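Local coordinates for protein malonate decarboxylase subunit alpha (Acinetobacter baumannii ATCC 17978, PDB 6MPR) that probably acts as the transferase subunit of malonate decarboxylase, exchanging acetyl for malonyl on the acyl carrier protein during malonate breakdown, at residues Y258-H268 against L290-L300; K428-T436 against I467-E478. All coordinates share one frame; numbering follows the deposited sequence.

Contact 1 of 2, residues Y258-H268 against L290-L300; sequences YEKHNVQSLNH and LKGKICRNWTL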
loop_
_atom_site.group_PDB
_atom_site.type_symbol
_atom_site.label_atom_id
_atom_site.label_comp_id
_atom_site.label_asym_id
_atom_site.label_seq_id
_atom_site.Cartn_x
_atom_site.Cartn_y
_atom_site.Cartn_z
ATOM N N TYR A 258 16.856 -0.364 18.861
ATOM C CA TYR A 258 16.918 0.883 18.096
ATOM C C TYR A 258 18.361 1.322 17.888
ATOM O O TYR A 258 18.782 1.615 16.760
ATOM C CB TYR A 258 16.145 2.010 18.791
ATOM C CG TYR A 258 14.641 1.828 18.916
ATOM C CD1 TYR A 258 13.995 0.704 18.409
ATOM C CD2 TYR A 258 13.870 2.804 19.543
ATOM C CE1 TYR A 258 12.607 0.563 18.539
ATOM C CE2 TYR A 258 12.504 2.670 19.661
ATOM C CZ TYR A 258 11.883 1.553 19.165
ATOM O OH TYR A 258 10.528 1.446 19.316
ATOM N N GLU A 259 19.130 1.374 18.974
ATOM C CA GLU A 259 20.542 1.720 18.867
ATOM C C GLU A 259 21.309 0.653 18.089
ATOM O O GLU A 259 22.117 0.970 17.209
ATOM C CB GLU A 259 21.142 1.894 20.260
ATOM C CG GLU A 259 22.575 2.425 20.214
ATOM C CD GLU A 259 23.208 2.589 21.582
ATOM O OE1 GLU A 259 22.577 2.239 22.605
ATOM O OE2 GLU A 259 24.351 3.077 21.629
ATOM N N LYS A 260 21.063 -0.620 18.408
ATOM C CA LYS A 260 21.837 -1.714 17.825
ATOM C C LYS A 260 21.769 -1.702 16.306
ATOM O O LYS A 260 22.778 -1.925 15.625
ATOM C CB LYS A 260 21.328 -3.059 18.361
ATOM C CG LYS A 260 22.056 -4.277 17.765
ATOM C CD LYS A 260 21.526 -5.584 18.345
ATOM C CE LYS A 260 22.191 -6.786 17.678
ATOM N NZ LYS A 260 23.607 -6.951 18.110
ATOM N N HIS A 261 20.581 -1.455 15.756
ATOM C CA HIS A 261 20.361 -1.531 14.320
ATOM C C HIS A 261 20.219 -0.172 13.656
ATOM O O HIS A 261 19.918 -0.119 12.458
ATOM C CB HIS A 261 19.117 -2.371 14.031
ATOM C CG HIS A 261 19.169 -3.735 14.634
ATOM N ND1 HIS A 261 20.033 -4.707 14.185
ATOM C CD2 HIS A 261 18.476 -4.288 15.657
ATOM C CE1 HIS A 261 19.869 -5.807 14.903
ATOM N NE2 HIS A 261 18.927 -5.579 15.799
ATOM N N ASN A 262 20.408 0.920 14.395
ATOM C CA ASN A 262 20.379 2.280 13.840
ATOM C C ASN A 262 19.017 2.602 13.216
ATOM O O ASN A 262 18.922 3.065 12.079
ATOM C CB ASN A 262 21.513 2.464 12.830
ATOM C CG ASN A 262 21.810 3.928 12.537
ATOM O OD1 ASN A 262 21.740 4.784 13.427
ATOM N ND2 ASN A 262 22.136 4.224 11.277
ATOM N N VAL A 263 17.957 2.359 13.983
ATOM C CA VAL A 263 16.586 2.567 13.513
ATOM C C VAL A 263 16.313 4.063 13.416
ATOM O O VAL A 263 16.350 4.775 14.423
ATOM C CB VAL A 263 15.585 1.880 14.450
ATOM C CG1 VAL A 263 14.137 2.188 14.045
ATOM C CG2 VAL A 263 15.852 0.368 14.492
ATOM N N GLN A 264 16.046 4.541 12.199
ATOM C CA GLN A 264 15.737 5.941 11.929
ATOM C C GLN A 264 14.250 6.230 11.858
ATOM O O GLN A 264 13.838 7.371 12.115
ATOM C CB GLN A 264 16.338 6.388 10.588
ATOM C CG GLN A 264 17.809 6.128 10.414
ATOM C CD GLN A 264 18.612 6.838 11.465
ATOM O OE1 GLN A 264 18.583 8.067 11.554
ATOM N NE2 GLN A 264 19.323 6.069 12.292
ATOM N N SER A 265 13.445 5.244 11.463
ATOM C CA SER A 265 12.026 5.453 11.190
ATOM C C SER A 265 11.240 4.274 11.738
ATOM O O SER A 265 11.719 3.136 11.714
ATOM C CB SER A 265 11.771 5.606 9.686
ATOM O OG SER A 265 12.299 4.510 8.963
ATOM N N LEU A 266 10.030 4.540 12.232
ATOM C CA LEU A 266 9.330 3.469 12.933
ATOM C C LEU A 266 7.874 3.835 13.172
ATOM O O LEU A 266 7.470 5.001 13.075
ATOM C CB LEU A 266 10.010 3.152 14.276
ATOM C CG LEU A 266 9.862 4.156 15.431
ATOM C CD1 LEU A 266 10.493 3.561 16.668
ATOM C CD2 LEU A 266 10.497 5.538 15.134
ATOM N N ASN A 267 7.094 2.799 13.468
ATOM C CA ASN A 267 5.768 2.901 14.055
ATOM C C ASN A 267 5.755 2.187 15.405
ATOM O O ASN A 267 6.399 1.145 15.577
ATOM C CB ASN A 267 4.726 2.295 13.121
ATOM C CG ASN A 267 3.352 2.150 13.768
ATOM O OD1 ASN A 267 2.948 1.043 14.144
ATOM N ND2 ASN A 267 2.611 3.261 13.866
ATOM N N HIS A 268 5.038 2.767 16.361
ATOM C CA HIS A 268 4.749 2.151 17.652
ATOM C C HIS A 268 3.289 1.732 17.681
ATOM O O HIS A 268 2.409 2.572 17.467
ATOM C CB HIS A 268 4.952 3.120 18.818
ATOM C CG HIS A 268 6.374 3.329 19.220
ATOM N ND1 HIS A 268 6.719 4.183 20.244
ATOM C CD2 HIS A 268 7.526 2.778 18.776
ATOM C CE1 HIS A 268 8.034 4.160 20.403
ATOM N NE2 HIS A 268 8.544 3.304 19.534
ATOM N N LEU A 290 21.974 9.583 21.951
ATOM C CA LEU A 290 21.323 9.093 20.742
ATOM C C LEU A 290 20.431 10.113 20.035
ATOM O O LEU A 290 19.808 9.756 19.025
ATOM C CB LEU A 290 20.502 7.837 21.070
ATOM C CG LEU A 290 21.303 6.617 21.539
ATOM C CD1 LEU A 290 20.363 5.470 21.957
ATOM C CD2 LEU A 290 22.278 6.165 20.471
ATOM N N LYS A 291 20.335 11.357 20.517
ATOM C CA LYS A 291 19.419 12.299 19.876
ATOM C C LYS A 291 19.866 12.572 18.448
ATOM O O LYS A 291 21.046 12.835 18.193
ATOM C CB LYS A 291 19.327 13.614 20.650
ATOM C CG LYS A 291 18.369 14.617 19.988
ATOM C CD LYS A 291 18.443 16.005 20.614
ATOM C CE LYS A 291 18.094 15.963 22.094
ATOM N NZ LYS A 291 18.222 17.307 22.735
ATOM N N GLY A 292 18.923 12.508 17.515
ATOM C CA GLY A 292 19.227 12.668 16.113
ATOM C C GLY A 292 19.847 11.462 15.440
ATOM O O GLY A 292 20.028 11.487 14.214
ATOM N N LYS A 293 20.176 10.408 16.191
ATOM C CA LYS A 293 20.768 9.199 15.629
ATOM C C LYS A 293 19.773 8.069 15.462
ATOM O O LYS A 293 20.087 7.097 14.767
ATOM C CB LYS A 293 21.907 8.688 16.518
ATOM C CG LYS A 293 23.034 9.684 16.673
ATOM C CD LYS A 293 24.146 9.118 17.530
ATOM C CE LYS A 293 25.115 10.220 17.929
ATOM N NZ LYS A 293 25.984 9.756 19.045
ATOM N N ILE A 294 18.619 8.148 16.134
ATOM C CA ILE A 294 17.569 7.138 16.068
ATOM C C ILE A 294 16.220 7.839 16.168
ATOM O O ILE A 294 16.098 8.933 16.724
ATOM C CB ILE A 294 17.666 6.061 17.172
ATOM C CG1 ILE A 294 17.493 6.698 18.557
ATOM C CG2 ILE A 294 19.014 5.313 17.104
ATOM C CD1 ILE A 294 17.318 5.695 19.675
ATOM N N CYS A 295 15.199 7.184 15.624
ATOM C CA CYS A 295 13.804 7.563 15.863
ATOM C C CYS A 295 13.495 8.979 15.380
ATOM O O CYS A 295 12.841 9.764 16.075
ATOM C CB CYS A 295 13.448 7.420 17.345
ATOM S SG CYS A 295 13.722 5.768 18.038
ATOM N N ARG A 296 13.911 9.281 14.149
ATOM C CA ARG A 296 13.713 10.612 13.581
ATOM C C ARG A 296 12.367 10.770 12.883
ATOM O O ARG A 296 11.698 11.801 13.047
ATOM C CB ARG A 296 14.842 10.927 12.605
ATOM C CG ARG A 296 16.192 11.010 13.290
ATOM C CD ARG A 296 17.239 11.611 12.375
ATOM N NE ARG A 296 17.585 10.696 11.298
ATOM C CZ ARG A 296 17.361 10.928 10.011
ATOM N NH1 ARG A 296 16.798 12.069 9.627
ATOM N NH2 ARG A 296 17.712 10.020 9.106
ATOM N N ASN A 297 11.938 9.771 12.124
ATOM C CA ASN A 297 10.777 9.894 11.249
ATOM C C ASN A 297 9.736 8.852 11.619
ATOM O O ASN A 297 10.045 7.661 11.695
ATOM C CB ASN A 297 11.214 9.748 9.792
ATOM C CG ASN A 297 12.355 10.673 9.454
ATOM O OD1 ASN A 297 12.196 11.893 9.469
ATOM N ND2 ASN A 297 13.520 10.104 9.163
ATOM N N TRP A 298 8.501 9.295 11.843
ATOM C CA TRP A 298 7.484 8.428 12.403
ATOM C C TRP A 298 6.248 8.331 11.513
ATOM O O TRP A 298 5.852 9.297 10.848
ATOM C CB TRP A 298 7.063 8.940 13.787
ATOM C CG TRP A 298 8.167 8.984 14.817
ATOM C CD1 TRP A 298 9.272 9.806 14.828
ATOM C CD2 TRP A 298 8.239 8.199 16.002
ATOM N NE1 TRP A 298 10.031 9.559 15.950
ATOM C CE2 TRP A 298 9.410 8.586 16.695
ATOM C CE3 TRP A 298 7.423 7.202 16.554
ATOM C CZ2 TRP A 298 9.784 8.009 17.909
ATOM C CZ3 TRP A 298 7.801 6.628 17.759
ATOM C CH2 TRP A 298 8.970 7.041 18.427
ATOM N N THR A 299 5.642 7.149 11.515
ATOM C CA THR A 299 4.261 6.962 11.093
ATOM C C THR A 299 3.488 6.653 12.366
ATOM O O THR A 299 3.656 5.575 12.958
ATOM C CB THR A 299 4.116 5.842 10.061
ATOM O OG1 THR A 299 4.661 4.627 10.599
ATOM C CG2 THR A 299 4.849 6.197 8.784
ATOM N N LEU A 300 2.670 7.607 12.804
ATOM C CA LEU A 300 2.113 7.545 14.151
ATOM C C LEU A 300 0.991 8.571 14.276
ATOM O O LEU A 300 1.053 9.636 13.658
ATOM C CB LEU A 300 3.200 7.848 15.200
ATOM C CG LEU A 300 2.935 7.357 16.625
ATOM C CD1 LEU A 300 3.315 5.878 16.729
ATOM C CD2 LEU A 300 3.724 8.190 17.597
HETATM O O HOH W 1 20.539 9.518 12.165
#

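Contact 2 of 2, residues K428-T436 against I467-E478; sequences KLVVQMVET and IYGDDVTHLLTE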
loop_
_atom_site.group_PDB
_atom_site.type_symbol
_atom_site.label_atom_id
_atom_site.label_comp_id
_atom_site.label_asym_id
_atom_site.label_seq_id
_atom_site.Cartn_x
_atom_site.Cartn_y
_atom_site.Cartn_z
ATOM N N LYS A 428 12.494 -5.923 7.007
ATOM C CA LYS A 428 12.026 -4.920 7.956
ATOM C C LYS A 428 12.035 -5.514 9.362
ATOM O O LYS A 428 11.765 -6.703 9.556
ATOM C CB LYS A 428 10.628 -4.457 7.586
ATOM C CG LYS A 428 10.033 -3.346 8.450
ATOM C CD LYS A 428 8.521 -3.390 8.221
ATOM C CE LYS A 428 7.764 -2.465 9.116
ATOM N NZ LYS A 428 6.346 -2.445 8.664
ATOM N N LEU A 429 12.330 -4.668 10.357
ATOM C CA LEU A 429 12.297 -5.112 11.746
ATOM C C LEU A 429 10.863 -5.133 12.246
ATOM O O LEU A 429 10.123 -4.161 12.092
ATOM C CB LEU A 429 13.148 -4.211 12.644
ATOM C CG LEU A 429 14.673 -4.312 12.477
ATOM C CD1 LEU A 429 15.137 -3.773 11.109
ATOM C CD2 LEU A 429 15.376 -3.585 13.626
ATOM N N VAL A 430 10.468 -6.264 12.820
ATOM C CA VAL A 430 9.132 -6.472 13.357
ATOM C C VAL A 430 9.336 -7.014 14.764
ATOM O O VAL A 430 9.846 -8.129 14.933
ATOM C CB VAL A 430 8.319 -7.437 12.488
ATOM C CG1 VAL A 430 7.037 -7.851 13.170
ATOM C CG2 VAL A 430 8.018 -6.780 11.149
ATOM N N VAL A 431 8.992 -6.207 15.771
ATOM C CA VAL A 431 9.272 -6.510 17.170
ATOM C C VAL A 431 7.965 -6.829 17.880
ATOM O O VAL A 431 7.029 -6.019 17.866
ATOM C CB VAL A 431 9.980 -5.337 17.869
ATOM C CG1 VAL A 431 10.379 -5.735 19.307
ATOM C CG2 VAL A 431 11.172 -4.862 17.044
ATOM N N GLN A 432 7.914 -7.983 18.531
ATOM C CA GLN A 432 6.851 -8.286 19.488
ATOM C C GLN A 432 7.368 -7.985 20.891
ATOM O O GLN A 432 8.250 -8.691 21.399
ATOM C CB GLN A 432 6.397 -9.740 19.386
ATOM C CG GLN A 432 5.379 -9.983 18.308
ATOM C CD GLN A 432 3.993 -9.469 18.678
ATOM O OE1 GLN A 432 3.064 -9.544 17.883
ATOM N NE2 GLN A 432 3.852 -8.936 19.885
ATOM N N MET A 433 6.810 -6.947 21.517
ATOM C CA MET A 433 7.241 -6.458 22.826
ATOM C C MET A 433 6.101 -6.744 23.794
ATOM O O MET A 433 5.083 -6.044 23.792
ATOM C CB MET A 433 7.574 -4.967 22.768
ATOM C CG MET A 433 7.877 -4.333 24.103
ATOM S SD MET A 433 8.218 -2.571 23.832
ATOM C CE MET A 433 9.011 -2.166 25.354
ATOM N N VAL A 434 6.272 -7.773 24.623
ATOM C CA VAL A 434 5.170 -8.373 25.357
ATOM C C VAL A 434 5.691 -8.864 26.711
ATOM O O VAL A 434 6.790 -9.424 26.787
ATOM C CB VAL A 434 4.577 -9.483 24.447
ATOM C CG1 VAL A 434 4.977 -10.865 24.880
ATOM C CG2 VAL A 434 3.062 -9.284 24.220
ATOM N N GLU A 435 4.920 -8.645 27.778
ATOM C CA GLU A 435 5.273 -9.262 29.047
ATOM C C GLU A 435 4.882 -10.740 29.020
ATOM O O GLU A 435 4.032 -11.172 28.235
ATOM C CB GLU A 435 4.601 -8.557 30.233
ATOM C CG GLU A 435 4.926 -7.072 30.357
ATOM C CD GLU A 435 4.013 -6.342 31.329
ATOM O OE1 GLU A 435 3.973 -6.724 32.519
ATOM O OE2 GLU A 435 3.326 -5.394 30.888
ATOM N N THR A 436 5.539 -11.528 29.869
ATOM C CA THR A 436 5.332 -12.972 29.795
ATOM C C THR A 436 3.942 -13.378 30.272
ATOM O O THR A 436 3.415 -14.406 29.830
ATOM C CB THR A 436 6.427 -13.708 30.574
ATOM O OG1 THR A 436 6.443 -13.286 31.949
ATOM C CG2 THR A 436 7.775 -13.421 29.920
ATOM N N ILE A 467 0.367 -11.667 13.559
ATOM C CA ILE A 467 1.734 -11.588 13.056
ATOM C C ILE A 467 2.295 -12.999 13.038
ATOM O O ILE A 467 2.314 -13.671 14.078
ATOM C CB ILE A 467 2.614 -10.676 13.922
ATOM C CG1 ILE A 467 2.172 -9.211 13.794
ATOM C CG2 ILE A 467 4.069 -10.744 13.486
ATOM C CD1 ILE A 467 2.898 -8.312 14.759
ATOM N N TYR A 468 2.747 -13.452 11.867
ATOM C CA TYR A 468 3.311 -14.788 11.745
ATOM C C TYR A 468 4.720 -14.841 12.313
ATOM O O TYR A 468 5.492 -13.881 12.233
ATOM C CB TYR A 468 3.310 -15.270 10.288
ATOM C CG TYR A 468 1.923 -15.735 9.869
ATOM C CD1 TYR A 468 0.988 -14.834 9.382
ATOM C CD2 TYR A 468 1.552 -17.064 9.997
ATOM C CE1 TYR A 468 -0.285 -15.239 9.022
ATOM C CE2 TYR A 468 0.282 -17.486 9.623
ATOM C CZ TYR A 468 -0.633 -16.558 9.139
ATOM O OH TYR A 468 -1.902 -16.927 8.769
ATOM N N GLY A 469 5.047 -15.992 12.900
ATOM C CA GLY A 469 6.328 -16.131 13.575
ATOM C C GLY A 469 7.508 -15.846 12.670
ATOM O O GLY A 469 8.515 -15.285 13.106
ATOM N N ASP A 470 7.402 -16.225 11.397
ATOM C CA ASP A 470 8.508 -15.998 10.477
ATOM C C ASP A 470 8.692 -14.525 10.119
ATOM O O ASP A 470 9.729 -14.182 9.540
ATOM C CB ASP A 470 8.307 -16.842 9.216
ATOM C CG ASP A 470 6.836 -16.919 8.783
ATOM O OD1 ASP A 470 6.004 -17.557 9.487
ATOM O OD2 ASP A 470 6.504 -16.321 7.738
ATOM N N ASP A 471 7.735 -13.651 10.457
ATOM C CA ASP A 471 7.885 -12.211 10.255
ATOM C C ASP A 471 8.482 -11.492 11.450
ATOM O O ASP A 471 8.825 -10.306 11.338
ATOM C CB ASP A 471 6.530 -11.582 9.913
ATOM C CG ASP A 471 6.164 -11.789 8.471
ATOM O OD1 ASP A 471 7.033 -11.538 7.605
ATOM O OD2 ASP A 471 5.036 -12.240 8.200
ATOM N N VAL A 472 8.618 -12.166 12.586
ATOM C CA VAL A 472 9.154 -11.533 13.784
ATOM C C VAL A 472 10.674 -11.568 13.715
ATOM O O VAL A 472 11.272 -12.644 13.621
ATOM C CB VAL A 472 8.648 -12.231 15.055
ATOM C CG1 VAL A 472 9.268 -11.565 16.307
ATOM C CG2 VAL A 472 7.118 -12.236 15.104
ATOM N N THR A 473 11.301 -10.392 13.760
ATOM C CA THR A 473 12.758 -10.325 13.860
ATOM C C THR A 473 13.244 -10.241 15.305
ATOM O O THR A 473 14.359 -10.695 15.605
ATOM C CB THR A 473 13.297 -9.124 13.070
ATOM O OG1 THR A 473 12.733 -7.903 13.578
ATOM C CG2 THR A 473 12.968 -9.264 11.591
ATOM N N HIS A 474 12.430 -9.702 16.213
ATOM C CA HIS A 474 12.831 -9.491 17.604
ATOM C C HIS A 474 11.671 -9.823 18.530
ATOM O O HIS A 474 10.575 -9.283 18.351
ATOM C CB HIS A 474 13.241 -8.035 17.858
ATOM C CG HIS A 474 14.447 -7.587 17.086
ATOM N ND1 HIS A 474 14.407 -7.312 15.733
ATOM C CD2 HIS A 474 15.725 -7.367 17.479
ATOM C CE1 HIS A 474 15.604 -6.917 15.332
ATOM N NE2 HIS A 474 16.425 -6.951 16.371
ATOM N N LEU A 475 11.922 -10.650 19.551
ATOM C CA LEU A 475 10.981 -10.881 20.650
ATOM C C LEU A 475 11.533 -10.229 21.911
ATOM O O LEU A 475 12.616 -10.597 22.370
ATOM C CB LEU A 475 10.760 -12.376 20.891
ATOM C CG LEU A 475 9.811 -12.753 22.032
ATOM C CD1 LEU A 475 8.401 -12.176 21.801
ATOM C CD2 LEU A 475 9.743 -14.256 22.167
ATOM N N LEU A 476 10.781 -9.289 22.486
ATOM C CA LEU A 476 11.224 -8.515 23.642
ATOM C C LEU A 476 10.232 -8.706 24.782
ATOM O O LEU A 476 9.055 -8.354 24.644
ATOM C CB LEU A 476 11.340 -7.036 23.272
ATOM C CG LEU A 476 11.435 -6.036 24.411
ATOM C CD1 LEU A 476 12.634 -6.360 25.281
ATOM C CD2 LEU A 476 11.523 -4.625 23.839
ATOM N N THR A 477 10.706 -9.259 25.904
ATOM C CA THR A 477 9.896 -9.425 27.110
ATOM C C THR A 477 10.593 -8.742 28.278
ATOM O O THR A 477 11.691 -8.189 28.136
ATOM C CB THR A 477 9.661 -10.906 27.458
ATOM O OG1 THR A 477 10.863 -11.455 28.021
ATOM C CG2 THR A 477 9.256 -11.710 26.235
ATOM N N GLU A 478 9.973 -8.819 29.460
ATOM C CA GLU A 478 10.640 -8.302 30.646
ATOM C C GLU A 478 11.865 -9.133 31.018
ATOM O O GLU A 478 12.663 -8.699 31.855
ATOM C CB GLU A 478 9.645 -8.202 31.815
ATOM C CG GLU A 478 9.352 -9.499 32.573
ATOM C CD GLU A 478 8.261 -10.349 31.946
ATOM O OE1 GLU A 478 7.890 -10.105 30.774
ATOM O OE2 GLU A 478 7.775 -11.280 32.637
HETATM O O HOH W 2 10.413 -9.241 9.184
#

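Contact 1 of 2, residues Y258-H268 against L290-L300
L266 and W298 pack side by side on one face of two neighbouring parallel strands of a beta-alpha-beta unit, in which strand 265-268 leads through helix 272-287 to strand 297-299. The bump is the leucine methyl CD2, which sits 3.5 Å from the centroid of the indole six-membered ring and almost on its normal. With CG of L266 between its backbone N and carbonyl carbon (chi1 73°), the branch lies over that ring, while CB of C295 borders the same methyl. The indole is in turn a wedge: its CZ3 and CH2 edge drives into the face of the H268 imidazole in a T-shaped pair, planes 82° apart. That imidazole is held at both nitrogens, NE2 by the hydroxyl of Y258 and ND1 by E278 of helix 272-287, which fixes its rotation. C295 SG comes obliquely to the Y258 ring, 3.3 Å from CD2, and I294 CD1 lies against Y258 CB. Beside the last turn of helix 244-261, the two methyls of L290 meet the extended chain of E259 at about a right angle; the E259 carboxylate itself pairs with R255.

At the start of the pairing, Q264 O receives both R296 N and N297 N. The Q264 side chain, bent at chi2, spends its amide on two partners: NE2 gives a hydrogen to K293 O (2.8 Å), and OE1 lies in the guanidinium plane of R296, bonded to NE at 2.8 Å and more loosely to NH2 at 3.3 Å. R296 NH1 continues to E316. Where strand 297-299 ends, N267 ND2 reaches T299 O at 2.7 Å, nearly straight and in the plane of the asparagine amide.

Contact 2 of 2, residues K428-T436 against I467-E478
T473 and V430 open the pairing of two parallel strands, 429-433 and 474-477, and show how a side chain can stand in for a backbone partner. With OG1 of T473 between its own N and carbonyl carbon (chi1 59°), the hydroxyl accepts V430 N at 2.9 Å and shares a second hydrogen bond with ND1 at the edge of the H474 ring. This second bond steadies the imidazole, which meets L429 CD2 and V431 CG2 obliquely. V430 O closes the exchange by accepting both T473 N and H474 N, and the regular parallel ladder then runs on through Q432 and L476 to V434 N.

On the face carrying Q432 and L475, the side chains meet in different ways. V430 and I467 reach tip to tip, CG1 to CG2 at 4.2 Å, whereas Q432 and I467 come from opposite directions and bring OE1 to 3.4 Å from the methyl CD1. L475 CD1 packs on Q432 CB. Across the sheet, M433 lies alongside L476, pointing the same way, though L476 has two conformers and the detail of this packing is uncertain.

The far end is clamped by a carboxylate. E478, bent at chi2 (-85°), crosses T436 at about a right angle and uses the syn lone pair of each oxygen: OE1 takes T436 N at 2.9 Å, and OE2 takes T436 OG1 at a short 2.5 Å.

The pair lies inside a mixed sheet. Strand 363-366 flanks 429-433 and bonds to L429, V431 and M433, strand 480-482 follows 474-477 antiparallel, and helix 244-261 covers the V431 and M433 face through I257 and M249.

How the contacts relate
Contacts 1 and 2 are two parallel steps of one sheet, with strand 363-366 standing between strands 265-268 and 429-433. They follow each other along the chain, and their centres lie about 17 Å apart. They nevertheless touch directly: the rings of H261 and H474 meet with planes at about 75°, H261 NE2 lying 2.9 Å from H474 NE2, and L429 CD2 packs 3.8 Å from H261 CD2 and 4.1 Å from V263 CG2. Helix 244-261 links the two: its last turn is part of contact 1, while I257 and M249 on it pack on V431 and M433 of contact 2. Both also meet the second subunit, contact 1 through packing on V152 of that chain, contact 2 through salt bridges from D470 and D471 to its R399 and R425.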